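Local atomic coordinates of NADP-dependent alcohol dehydrogenase (Entamoeba histolytica, PDB entry 2OUI), a protein that catalyses the NADP-dependent interconversion of alcohols and aldehydes, and probably ketones, as a zinc-containing tetrameric enzyme. Residues Pro31-Pro36 / Val348-Tyr353; Lys80-Ala85 / Ala134-Asp139; Gly10-Ile15 / Thr43-Ala48; Thr87-Glu92 / Val126-Ala131. The protein carries 1 engineered substitution. One frame throughout, in Å; residues are numbered along the deposited sequence.

Contact 1 (Pro31-Pro36 / Val348-Tyr353); sequences PLALAP and VVRIHY
Val-348 opens the pairing by laying CG1 near CB of Ala-35, where strand 346-350, from near the C-terminus, runs antiparallel to strand 27-34 of the GroES-like domain. Val-349 exchanges two backbone bonds with Leu-34: its N gives to Leu-34 O at 2.8 Å, and its O takes the N-H of Leu-34. Side chains of this pair lie on the same face of the sheet, where Val-330 of helix 329-339 touches both. Arg-350 points to the other face with Ala-33, but a bend at chi2 (69°) brings its guanidinium nearer segment 31-36, where NH1 donates to Leu-32 O at 3.2 Å, at only 136°. NH2 is held by a salt bridge to Glu-356. Ile-351 N reaches Leu-32 O at 3.0 Å, almost straight at 177°, from the opposite face of the carbonyl plane. Its CD1 meets CD1 of Leu-34 at 3.7 Å, while CB rests against Pro-31 O. Past His-352, whose NE2 lies over the centre of one face of the Arg-350 guanidinium, Tyr-353 turns back toward 31-36. Its hydroxyl donates to Pro-31 O (2.7 Å), and Leu-32 CD2 meets the ring edge at CE1 (3.8 Å). Leu-32 and Ala-33 form a classic beta bulge opposite Val-62, where the chain turns a corner. Two buried carbonyls are thus satisfied beyond the bridged pairs: Pro-31 O by a phenol, Leu-32 O by a backbone and a guanidinium N-H.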
loop_
_atom_site.group_PDB
_atom_site.type_symbol
_atom_site.label_atom_id
_atom_site.label_comp_id
_atom_site.label_asym_id
_atom_site.label_seq_id
_atom_site.Cartn_x
_atom_site.Cartn_y
_atom_site.Cartn_z
ATOM N N PRO A 31 -5.567 24.597 30.273
ATOM C CA PRO A 31 -5.732 25.122 28.900
ATOM C C PRO A 31 -5.243 26.557 28.704
ATOM O O PRO A 31 -5.479 27.412 29.577
ATOM C CB PRO A 31 -7.256 25.101 28.704
ATOM C CG PRO A 31 -7.821 25.323 30.093
ATOM C CD PRO A 31 -6.861 24.515 30.990
ATOM N N LEU A 32 -4.599 26.805 27.557
ATOM C CA LEU A 32 -4.173 28.143 27.117
ATOM C C LEU A 32 -4.995 28.621 25.928
ATOM O O LEU A 32 -5.202 29.799 25.765
ATOM C CB LEU A 32 -2.709 28.133 26.693
ATOM C CG LEU A 32 -1.639 27.830 27.746
ATOM C CD1 LEU A 32 -0.298 27.811 27.046
ATOM C CD2 LEU A 32 -1.677 28.874 28.853
ATOM N N ALA A 33 -5.438 27.696 25.081
ATOM C CA ALA A 33 -6.363 28.053 24.010
ATOM C C ALA A 33 -7.251 26.840 23.761
ATOM O O ALA A 33 -6.785 25.698 23.834
ATOM C CB ALA A 33 -5.613 28.483 22.736
ATOM N N LEU A 34 -8.541 27.096 23.544
ATOM C CA LEU A 34 -9.531 26.020 23.393
ATOM C C LEU A 34 -10.418 26.315 22.212
ATOM O O LEU A 34 -10.637 27.482 21.900
ATOM C CB LEU A 34 -10.436 25.970 24.647
ATOM C CG LEU A 34 -9.747 25.530 25.953
ATOM C CD1 LEU A 34 -10.699 25.713 27.139
ATOM C CD2 LEU A 34 -9.234 24.073 25.880
ATOM N N ALA A 35 -10.959 25.275 21.583
ATOM C CA ALA A 35 -11.972 25.474 20.527
ATOM C C ALA A 35 -13.088 24.435 20.679
ATOM O O ALA A 35 -12.817 23.313 21.111
ATOM C CB ALA A 35 -11.335 25.360 19.148
ATOM N N PRO A 36 -14.335 24.806 20.341
ATOM C CA PRO A 36 -15.461 23.862 20.328
ATOM C C PRO A 36 -15.612 23.165 18.978
ATOM O O PRO A 36 -15.107 23.664 17.957
ATOM C CB PRO A 36 -16.657 24.765 20.544
ATOM C CG PRO A 36 -16.277 26.005 19.752
ATOM C CD PRO A 36 -14.765 26.159 19.941
ATOM N N VAL A 348 -12.305 30.398 18.825
ATOM C CA VAL A 348 -11.238 30.021 19.742
ATOM C C VAL A 348 -11.344 30.842 21.009
ATOM O O VAL A 348 -11.767 31.999 20.993
ATOM C CB VAL A 348 -9.805 30.172 19.165
ATOM C CG1 VAL A 348 -9.525 29.103 18.156
ATOM C CG2 VAL A 348 -9.569 31.559 18.583
ATOM N N VAL A 349 -10.981 30.218 22.120
ATOM C CA VAL A 349 -11.007 30.879 23.406
ATOM C C VAL A 349 -9.584 30.879 23.940
ATOM O O VAL A 349 -8.954 29.845 23.984
ATOM C CB VAL A 349 -11.898 30.101 24.395
ATOM C CG1 VAL A 349 -11.882 30.757 25.781
ATOM C CG2 VAL A 349 -13.338 30.017 23.868
ATOM N N ARG A 350 -9.104 32.042 24.369
ATOM C CA ARG A 350 -7.778 32.169 24.950
ATOM C C ARG A 350 -7.928 32.316 26.462
ATOM O O ARG A 350 -8.802 33.046 26.939
ATOM C CB ARG A 350 -7.046 33.366 24.326
ATOM C CG ARG A 350 -5.540 33.465 24.619
ATOM C CD ARG A 350 -4.652 32.368 23.933
ATOM N NE ARG A 350 -3.228 32.712 24.058
ATOM C CZ ARG A 350 -2.503 32.582 25.173
ATOM N NH1 ARG A 350 -3.027 32.082 26.295
ATOM N NH2 ARG A 350 -1.230 32.960 25.171
ATOM N N ILE A 351 -7.095 31.589 27.208
ATOM C CA ILE A 351 -7.101 31.628 28.671
ATOM C C ILE A 351 -5.701 32.016 29.159
ATOM O O ILE A 351 -4.703 31.452 28.715
ATOM C CB ILE A 351 -7.485 30.257 29.304
ATOM C CG1 ILE A 351 -8.853 29.751 28.817
ATOM C CG2 ILE A 351 -7.509 30.356 30.830
ATOM C CD1 ILE A 351 -8.781 28.891 27.584
ATOM N N HIS A 352 -5.645 32.981 30.063
ATOM C CA HIS A 352 -4.379 33.482 30.611
ATOM C C HIS A 352 -4.199 33.186 32.099
ATOM O O HIS A 352 -5.180 33.037 32.843
ATOM C CB HIS A 352 -4.246 34.991 30.383
ATOM C CG HIS A 352 -4.048 35.364 28.948
ATOM N ND1 HIS A 352 -4.997 36.050 28.222
ATOM C CD2 HIS A 352 -3.022 35.129 28.097
ATOM C CE1 HIS A 352 -4.557 36.238 26.991
ATOM N NE2 HIS A 352 -3.362 35.689 26.889
ATOM N N TYR A 353 -2.936 33.110 32.522
ATOM C CA TYR A 353 -2.590 32.884 33.914
ATOM C C TYR A 353 -1.466 33.847 34.305
ATOM O O TYR A 353 -0.641 34.192 33.460
ATOM C CB TYR A 353 -2.122 31.443 34.104
ATOM C CG TYR A 353 -3.115 30.410 33.600
ATOM C CD1 TYR A 353 -3.043 29.935 32.306
ATOM C CD2 TYR A 353 -4.133 29.930 34.434
ATOM C CE1 TYR A 353 -3.948 29.001 31.840
ATOM C CE2 TYR A 353 -5.048 28.968 33.978
ATOM C CZ TYR A 353 -4.948 28.525 32.690
ATOM O OH TYR A 353 -5.858 27.599 32.236
#

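Contact 2 (Lys80-Ala85 / Ala134-Asp139); sequences KVIVPA and ALLPRD
Ile-82 and Ala-134 form the antiparallel hydrogen-bonded pair of a short strand pairing, in which strand 134-135 lines up beside strand 80-83 in the mixed sheet of the GroES-like domain. Ile-82 N gives its hydrogen to Ala-134 O at 2.8 Å, while the return bond from Ala-134 N to Ile-82 O is weak at 3.5 Å. One step along, Val-81 faces Leu-135 as a non-hydrogen-bonded pair. CA of Val-81 comes within 3.1 Å of Ala-134 O in a CA-H...O contact, but the two side chains diverge and meet only loosely through CG1 and CD2. Leu-136 N closes the pairing with a nearly straight bond to Lys-80 O (2.9 Å, 176°).

Around this backbone frame the apolar groups gather on Ile-82. Leu-136 crosses it at about a right angle, and CG anti to the backbone N (chi1 178°) carries CD1 to Ile-82 CG1 at 4.0 Å. Farther out, Met-302 of helix 298-310 covers both Ile-82 and Ala-134, and Leu-148 also packs on Ile-82. On the neighbouring strand 61-68, Ile-65 touches Val-81 and Val-62 touches Leu-136. The extended Lys-80 side chain leads away to a salt bridge with Asp-357. At the far tip of the isoleucine, CD1 of Ile-82 lies 3.9 Å from CD of the Pro-137 ring.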
loop_
_atom_site.group_PDB
_atom_site.type_symbol
_atom_site.label_atom_id
_atom_site.label_comp_id
_atom_site.label_asym_id
_atom_site.label_seq_id
_atom_site.Cartn_x
_atom_site.Cartn_y
_atom_site.Cartn_z
ATOM N N LYS A 80 4.678 24.157 27.248
ATOM C CA LYS A 80 3.478 24.477 26.496
ATOM C C LYS A 80 3.340 23.440 25.382
ATOM O O LYS A 80 4.311 23.119 24.697
ATOM C CB LYS A 80 3.540 25.910 25.969
ATOM C CG LYS A 80 3.588 26.929 27.116
ATOM C CD LYS A 80 3.576 28.367 26.638
ATOM C CE LYS A 80 3.823 29.281 27.839
ATOM N NZ LYS A 80 4.076 30.690 27.453
ATOM N N VAL A 81 2.133 22.898 25.221
ATOM C CA VAL A 81 1.946 21.710 24.379
ATOM C C VAL A 81 0.714 21.839 23.498
ATOM O O VAL A 81 -0.253 22.538 23.855
ATOM C CB VAL A 81 1.778 20.407 25.219
ATOM C CG1 VAL A 81 3.091 20.007 25.899
ATOM C CG2 VAL A 81 0.672 20.572 26.300
ATOM N N ILE A 82 0.759 21.136 22.379
ATOM C CA ILE A 82 -0.373 20.955 21.499
ATOM C C ILE A 82 -1.003 19.625 21.925
ATOM O O ILE A 82 -0.342 18.572 21.928
ATOM C CB ILE A 82 0.088 20.861 20.019
ATOM C CG1 ILE A 82 0.753 22.165 19.570
ATOM C CG2 ILE A 82 -1.080 20.625 19.113
ATOM C CD1 ILE A 82 1.581 22.010 18.271
ATOM N N VAL A 83 -2.274 19.666 22.282
ATOM C CA VAL A 83 -2.949 18.455 22.728
ATOM C C VAL A 83 -3.778 17.874 21.570
ATOM O O VAL A 83 -4.702 18.544 21.082
ATOM C CB VAL A 83 -3.887 18.741 23.922
ATOM C CG1 VAL A 83 -4.440 17.421 24.495
ATOM C CG2 VAL A 83 -3.144 19.543 25.032
ATOM N N PRO A 84 -3.460 16.640 21.124
ATOM C CA PRO A 84 -4.271 16.072 20.028
ATOM C C PRO A 84 -5.636 15.642 20.567
ATOM O O PRO A 84 -5.728 15.262 21.730
ATOM C CB PRO A 84 -3.456 14.855 19.565
ATOM C CG PRO A 84 -2.656 14.430 20.819
ATOM C CD PRO A 84 -2.394 15.731 21.587
ATOM N N ALA A 85 -6.699 15.718 19.751
ATOM C CA ALA A 85 -8.019 15.261 20.208
ATOM C C ALA A 85 -7.962 13.769 20.547
ATOM O O ALA A 85 -8.670 13.303 21.440
ATOM C CB ALA A 85 -9.103 15.503 19.134
ATOM N N ALA A 134 2.779 17.096 22.015
ATOM C CA ALA A 134 3.840 17.719 21.220
ATOM C C ALA A 134 4.151 19.044 21.867
ATOM O O ALA A 134 3.237 19.762 22.279
ATOM C CB ALA A 134 3.363 17.947 19.774
ATOM N N LEU A 135 5.425 19.391 21.958
ATOM C CA LEU A 135 5.762 20.756 22.384
ATOM C C LEU A 135 5.267 21.802 21.374
ATOM O O LEU A 135 5.367 21.583 20.169
ATOM C CB LEU A 135 7.280 20.895 22.620
ATOM C CG LEU A 135 7.884 20.100 23.800
ATOM C CD1 LEU A 135 9.397 20.314 23.843
ATOM C CD2 LEU A 135 7.233 20.440 25.158
ATOM N N LEU A 136 4.726 22.927 21.861
ATOM C CA LEU A 136 4.283 24.030 21.003
ATOM C C LEU A 136 5.500 24.750 20.408
ATOM O O LEU A 136 6.286 25.317 21.157
ATOM C CB LEU A 136 3.433 25.026 21.801
ATOM C CG LEU A 136 2.914 26.288 21.076
ATOM C CD1 LEU A 136 1.948 25.965 19.929
ATOM C CD2 LEU A 136 2.281 27.272 22.071
ATOM N N PRO A 137 5.669 24.718 19.074
ATOM C CA PRO A 137 6.800 25.447 18.482
ATOM C C PRO A 137 6.702 26.951 18.760
ATOM O O PRO A 137 5.600 27.513 18.736
ATOM C CB PRO A 137 6.650 25.160 16.990
ATOM C CG PRO A 137 5.881 23.836 16.953
ATOM C CD PRO A 137 4.884 24.005 18.052
ATOM N N ARG A 138 7.841 27.586 19.015
ATOM C CA ARG A 138 7.867 29.002 19.384
ATOM C C ARG A 138 7.283 29.930 18.295
ATOM O O ARG A 138 6.814 31.025 18.606
ATOM C CB ARG A 138 9.281 29.426 19.807
ATOM C CG ARG A 138 9.748 28.802 21.142
ATOM C CD ARG A 138 11.100 29.367 21.652
ATOM N NE ARG A 138 11.779 28.427 22.559
ATOM C CZ ARG A 138 11.848 28.550 23.890
ATOM N NH1 ARG A 138 11.293 29.587 24.509
ATOM N NH2 ARG A 138 12.483 27.630 24.610
ATOM N N ASP A 139 7.262 29.472 17.037
ATOM C CA ASP A 139 6.787 30.294 15.917
ATOM C C ASP A 139 5.310 30.036 15.536
ATOM O O ASP A 139 4.854 30.452 14.451
ATOM C CB ASP A 139 7.727 30.127 14.704
ATOM C CG ASP A 139 7.668 28.721 14.080
ATOM O OD1 ASP A 139 7.175 27.756 14.707
ATOM O OD2 ASP A 139 8.119 28.586 12.929
#

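Contact 3 (Gly10-Ile15 / Thr43-Ala48); sequences GRIGWI and TVWAGA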
loop_
_atom_site.group_PDB
_atom_site.type_symbol
_atom_site.label_atom_id
_atom_site.label_comp_id
_atom_site.label_asym_id
_atom_site.label_seq_id
_atom_site.Cartn_x
_atom_site.Cartn_y
_atom_site.Cartn_z
ATOM N N GLY A 10 -29.079 16.659 25.576
ATOM C CA GLY A 10 -29.717 17.973 25.472
ATOM C C GLY A 10 -29.453 18.994 26.576
ATOM O O GLY A 10 -30.103 20.039 26.595
ATOM N N ARG A 11 -28.517 18.718 27.488
ATOM C CA ARG A 11 -28.277 19.598 28.655
ATOM C C ARG A 11 -26.786 19.794 28.927
ATOM O O ARG A 11 -26.037 18.822 29.043
ATOM C CB ARG A 11 -28.924 19.036 29.937
ATOM C CG ARG A 11 -30.367 19.404 30.181
ATOM C CD ARG A 11 -30.865 18.960 31.576
ATOM N NE ARG A 11 -30.396 17.618 31.938
ATOM C CZ ARG A 11 -29.649 17.333 33.007
ATOM N NH1 ARG A 11 -29.269 18.288 33.852
ATOM N NH2 ARG A 11 -29.289 16.076 33.239
ATOM N N ILE A 12 -26.352 21.047 29.034
ATOM C CA ILE A 12 -24.964 21.335 29.402
ATOM C C ILE A 12 -24.929 22.340 30.530
ATOM O O ILE A 12 -25.859 23.122 30.699
ATOM C CB ILE A 12 -24.086 21.859 28.213
ATOM C CG1 ILE A 12 -24.471 23.296 27.796
ATOM C CG2 ILE A 12 -24.107 20.896 27.036
ATOM C CD1 ILE A 12 -23.578 23.811 26.615
ATOM N N GLY A 13 -23.854 22.307 31.314
ATOM C CA GLY A 13 -23.672 23.268 32.386
ATOM C C GLY A 13 -22.341 23.060 33.089
ATOM O O GLY A 13 -21.677 22.039 32.910
ATOM N N TRP A 14 -21.949 24.047 33.884
ATOM C CA TRP A 14 -20.707 23.977 34.646
ATOM C C TRP A 14 -20.878 23.096 35.880
ATOM O O TRP A 14 -21.849 23.239 36.623
ATOM C CB TRP A 14 -20.253 25.392 35.048
ATOM C CG TRP A 14 -19.898 26.183 33.835
ATOM C CD1 TRP A 14 -20.737 26.959 33.084
ATOM C CD2 TRP A 14 -18.617 26.216 33.174
ATOM N NE1 TRP A 14 -20.050 27.498 32.011
ATOM C CE2 TRP A 14 -18.755 27.062 32.037
ATOM C CE3 TRP A 14 -17.356 25.646 33.454
ATOM C CZ2 TRP A 14 -17.684 27.334 31.153
ATOM C CZ3 TRP A 14 -16.275 25.918 32.571
ATOM C CH2 TRP A 14 -16.457 26.765 31.442
ATOM N N ILE A 15 -19.920 22.203 36.090
ATOM C CA ILE A 15 -19.890 21.340 37.275
ATOM C C ILE A 15 -18.505 21.371 37.932
ATOM O O ILE A 15 -17.542 21.885 37.355
ATOM C CB ILE A 15 -20.264 19.864 36.915
ATOM C CG1 ILE A 15 -19.236 19.257 35.965
ATOM C CG2 ILE A 15 -21.697 19.796 36.332
ATOM C CD1 ILE A 15 -19.393 17.767 35.693
ATOM N N THR A 43 -23.004 14.868 19.953
ATOM C CA THR A 43 -22.970 14.098 21.201
ATOM C C THR A 43 -24.028 14.575 22.191
ATOM O O THR A 43 -24.780 13.757 22.740
ATOM C CB THR A 43 -21.541 14.134 21.796
ATOM O OG1 THR A 43 -20.642 13.551 20.847
ATOM C CG2 THR A 43 -21.464 13.402 23.145
ATOM N N VAL A 44 -24.110 15.896 22.413
ATOM C CA VAL A 44 -25.052 16.449 23.399
ATOM C C VAL A 44 -26.502 16.479 22.896
ATOM O O VAL A 44 -27.407 15.948 23.552
ATOM C CB VAL A 44 -24.642 17.880 23.886
ATOM C CG1 VAL A 44 -25.710 18.489 24.810
ATOM C CG2 VAL A 44 -23.285 17.857 24.574
ATOM N N TRP A 45 -26.742 17.099 21.740
ATOM C CA TRP A 45 -28.140 17.356 21.376
ATOM C C TRP A 45 -28.763 16.243 20.513
ATOM O O TRP A 45 -29.977 16.097 20.493
ATOM C CB TRP A 45 -28.339 18.763 20.779
ATOM C CG TRP A 45 -28.220 19.882 21.824
ATOM C CD1 TRP A 45 -29.201 20.344 22.658
ATOM C CD2 TRP A 45 -27.049 20.656 22.114
ATOM N NE1 TRP A 45 -28.713 21.360 23.447
ATOM C CE2 TRP A 45 -27.393 21.566 23.136
ATOM C CE3 TRP A 45 -25.739 20.676 21.595
ATOM C CZ2 TRP A 45 -26.476 22.476 23.660
ATOM C CZ3 TRP A 45 -24.830 21.579 22.117
ATOM C CH2 TRP A 45 -25.202 22.463 23.143
ATOM N N ALA A 46 -27.929 15.457 19.835
ATOM C CA ALA A 46 -28.408 14.331 19.025
ATOM C C ALA A 46 -28.287 12.991 19.758
ATOM O O ALA A 46 -28.913 12.008 19.356
ATOM C CB ALA A 46 -27.655 14.268 17.652
ATOM N N GLY A 47 -27.500 12.952 20.833
ATOM C CA GLY A 47 -27.236 11.701 21.552
ATOM C C GLY A 47 -26.585 10.635 20.685
ATOM O O GLY A 47 -26.763 9.431 20.926
ATOM N N ALA A 48 -25.797 11.093 19.706
ATOM C CA ALA A 48 -25.239 10.274 18.617
ATOM C C ALA A 48 -24.317 9.137 19.047
ATOM O O ALA A 48 -24.112 8.180 18.275
ATOM C CB ALA A 48 -24.526 11.175 17.587
HETATM O O HOH W 1 -29.550 22.993 25.518
#
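Gly-10, with positive phi (80°), comes up against the last turn of helix 38-46, and its N donates to Val-44 O at 2.7 Å, from above the plane of that carbonyl and at 152°. A water joins the same two pieces of chain a second time: it gives a hydrogen to Gly-10 O and accepts from Trp-45 NE1 at 2.8 Å, lying in the plane of the indole at its edge. The pyrrole side of that ring comes close to the glycine, with Trp-45 CD1 3.7 Å from Gly-10 CA. Here the edge strand 11-16 of a small antiparallel sheet, paired with strand 2-8, is set on the helix that begins just after the zinc ligand Cys-37. Ile-12 supplies most of the apolar contact from the strand. Its CG1 sits between the backbone N and the carbonyl carbon (chi1 71°), and the two branches divide the work: CG2 presses on Val-44 CG1 at 3.6 Å, while CD1 reaches Trp-45 CH2 at 4.1 Å, crossing each partner at about a right angle. Val-44 CG1 also lies over the centre of one face of the indole of its neighbour Trp-45. Helix 329-339 borders the group as well, with Leu-334 on Ile-12, Met-335 touching both Ile-12 and Trp-45, and Lys-338 making a cation-pi contact with the indole.

Contact 4 (Thr87-Glu92 / Val126-Ala131); sequences TPDWGE and VNEADA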
loop_
_atom_site.group_PDB
_atom_site.type_symbol
_atom_site.label_atom_id
_atom_site.label_comp_id
_atom_site.label_asym_id
_atom_site.label_seq_id
_atom_site.Cartn_x
_atom_site.Cartn_y
_atom_site.Cartn_z
ATOM N N THR A 87 -5.796 10.614 21.788
ATOM C CA THR A 87 -4.658 10.338 22.676
ATOM C C THR A 87 -4.640 8.818 22.909
ATOM O O THR A 87 -5.166 8.320 23.912
ATOM C CB THR A 87 -4.798 11.071 24.054
ATOM O OG1 THR A 87 -6.072 10.749 24.616
ATOM C CG2 THR A 87 -4.679 12.587 23.917
ATOM N N PRO A 88 -4.045 8.060 21.975
ATOM C CA PRO A 88 -4.120 6.595 22.038
ATOM C C PRO A 88 -3.425 5.931 23.244
ATOM O O PRO A 88 -2.558 6.531 23.912
ATOM C CB PRO A 88 -3.397 6.148 20.739
ATOM C CG PRO A 88 -3.489 7.341 19.827
ATOM C CD PRO A 88 -3.306 8.521 20.791
ATOM N N ASP A 89 -3.827 4.699 23.511
ATOM C CA ASP A 89 -3.090 3.799 24.411
ATOM C C ASP A 89 -2.205 3.021 23.445
ATOM O O ASP A 89 -2.681 2.100 22.753
ATOM C CB ASP A 89 -4.057 2.838 25.099
ATOM C CG ASP A 89 -5.291 3.556 25.706
ATOM O OD1 ASP A 89 -5.154 4.241 26.747
ATOM O OD2 ASP A 89 -6.404 3.417 25.136
ATOM N N TRP A 90 -0.944 3.418 23.357
ATOM C CA TRP A 90 -0.073 2.968 22.251
ATOM C C TRP A 90 0.295 1.463 22.236
ATOM O O TRP A 90 0.756 0.948 21.212
ATOM C CB TRP A 90 1.167 3.887 22.158
ATOM C CG TRP A 90 0.793 5.238 21.623
ATOM C CD1 TRP A 90 0.458 6.355 22.346
ATOM C CD2 TRP A 90 0.635 5.584 20.252
ATOM N NE1 TRP A 90 0.127 7.392 21.491
ATOM C CE2 TRP A 90 0.234 6.940 20.197
ATOM C CE3 TRP A 90 0.822 4.877 19.042
ATOM C CZ2 TRP A 90 0.004 7.605 18.985
ATOM C CZ3 TRP A 90 0.590 5.542 17.839
ATOM C CH2 TRP A 90 0.172 6.877 17.815
ATOM N N GLY A 91 0.143 0.770 23.361
ATOM C CA GLY A 91 0.451 -0.664 23.432
ATOM C C GLY A 91 -0.757 -1.577 23.280
ATOM O O GLY A 91 -0.618 -2.790 23.358
ATOM N N GLU A 92 -1.951 -1.010 23.120
ATOM C CA GLU A 92 -3.157 -1.853 22.964
ATOM C C GLU A 92 -3.158 -2.563 21.616
ATOM O O GLU A 92 -2.418 -2.156 20.704
ATOM C CB GLU A 92 -4.442 -1.033 23.149
ATOM C CG GLU A 92 -4.703 -0.549 24.589
ATOM C CD GLU A 92 -4.892 -1.652 25.631
ATOM O OE1 GLU A 92 -5.358 -2.763 25.308
ATOM O OE2 GLU A 92 -4.585 -1.381 26.808
ATOM N N VAL A 126 -4.026 13.852 30.621
ATOM C CA VAL A 126 -3.552 13.237 29.386
ATOM C C VAL A 126 -2.859 11.905 29.705
ATOM O O VAL A 126 -1.883 11.872 30.470
ATOM C CB VAL A 126 -2.557 14.155 28.631
ATOM C CG1 VAL A 126 -2.098 13.496 27.309
ATOM C CG2 VAL A 126 -3.179 15.526 28.392
ATOM N N ASN A 127 -3.354 10.804 29.129
ATOM C CA ASN A 127 -2.699 9.488 29.303
ATOM C C ASN A 127 -1.464 9.373 28.412
ATOM O O ASN A 127 -1.442 9.956 27.339
ATOM C CB ASN A 127 -3.667 8.360 28.915
ATOM C CG ASN A 127 -4.181 8.520 27.506
ATOM O OD1 ASN A 127 -4.893 9.485 27.188
ATOM N ND2 ASN A 127 -3.811 7.586 26.637
ATOM N N GLU A 128 -0.459 8.600 28.840
ATOM C CA GLU A 128 0.757 8.410 28.019
ATOM C C GLU A 128 1.305 9.739 27.473
ATOM O O GLU A 128 1.472 9.929 26.268
ATOM C CB GLU A 128 0.505 7.357 26.915
ATOM C CG GLU A 128 0.353 5.963 27.555
ATOM C CD GLU A 128 0.013 4.883 26.555
ATOM O OE1 GLU A 128 0.488 4.967 25.400
ATOM O OE2 GLU A 128 -0.714 3.941 26.950
ATOM N N ALA A 129 1.588 10.663 28.391
ATOM C CA ALA A 129 1.886 12.043 28.005
ATOM C C ALA A 129 3.121 12.222 27.093
ATOM O O ALA A 129 3.107 13.079 26.209
ATOM C CB ALA A 129 2.020 12.920 29.258
ATOM N N ASP A 130 4.183 11.454 27.309
ATOM C CA ASP A 130 5.354 11.555 26.439
ATOM C C ASP A 130 4.975 11.226 25.014
ATOM O O ASP A 130 5.481 11.829 24.074
ATOM C CB ASP A 130 6.470 10.583 26.878
ATOM C CG ASP A 130 7.336 11.153 27.991
ATOM O OD1 ASP A 130 7.252 12.374 28.254
ATOM O OD2 ASP A 130 8.108 10.374 28.604
ATOM N N ALA A 131 4.075 10.252 24.850
ATOM C CA ALA A 131 3.712 9.777 23.526
ATOM C C ALA A 131 2.656 10.701 22.904
ATOM O O ALA A 131 2.600 10.850 21.691
ATOM C CB ALA A 131 3.160 8.371 23.626
HETATM O O HOH W 2 -2.969 4.936 28.061
HETATM O O HOH W 3 -0.814 1.475 25.896
#
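Glu-128 and Asn-127 each use a side chain to bond the backbone of 87-92. Glu-128, extended beyond CG, brings OE1 to Trp-90 N (2.9 Å, 167°), which meets it on the syn side. Asn-127 ND2 donates to Thr-87 O at 3.1 Å; the oxygen lies in the amide plane, whereas the nitrogen stands above the carbonyl plane. Trp-90 NE1 bonds to Asn-132 OD1.

Two waters extend this polar network. One gives hydrogens to Asp-89 OD1 and to Glu-128 OE2 and accepts from Asn-127 ND2, bridging two carboxylates and probably easing their repulsion. The other links Glu-128 OE2 to Gly-91 N. Asp-89 also has a salt bridge to Lys-111.

Apolar packing centres on Trp-90: CD1 meets Ala-131 CB at 3.6 Å, and Pro-88 CB covers one ring face off-centre.

At the subunit interface, Gln-96 of the second subunit packs on Trp-90 and bonds to Ala-131 O. Glu-128 sits at the N-cap position of helix 129-132, but its carboxylate is turned to 87-92, where OE1 and the water-bridged OE2 hold the type I beta turn Asp-89 to Glu-92, which leads into helix 93-96.

Overall arrangement
Contacts 1 and 2 belong to the same mixed sheet: strand 61-68 pairs with both 27-34 and 80-83, and the contact centres are 13 Å apart. They touch where Leu-32 CD1 meets Lys-80 CD at 3.9 Å. Contact 4 adjoins contact 2 in sequence, its helix 129-132 running into strand 134-135, with centres 16 Å apart; residues of a second subunit pack on its Trp-90 and Ala-131. Contact 3 lies apart, 21 Å from contact 1 between centres, yet strand 27-34 is followed in the chain by its helix 38-46. The zinc ion, bound by Cys-37, His-59 and Asp-150, is about 9 Å from the side chain of Ala-35 and about 12 Å from that of Val-44.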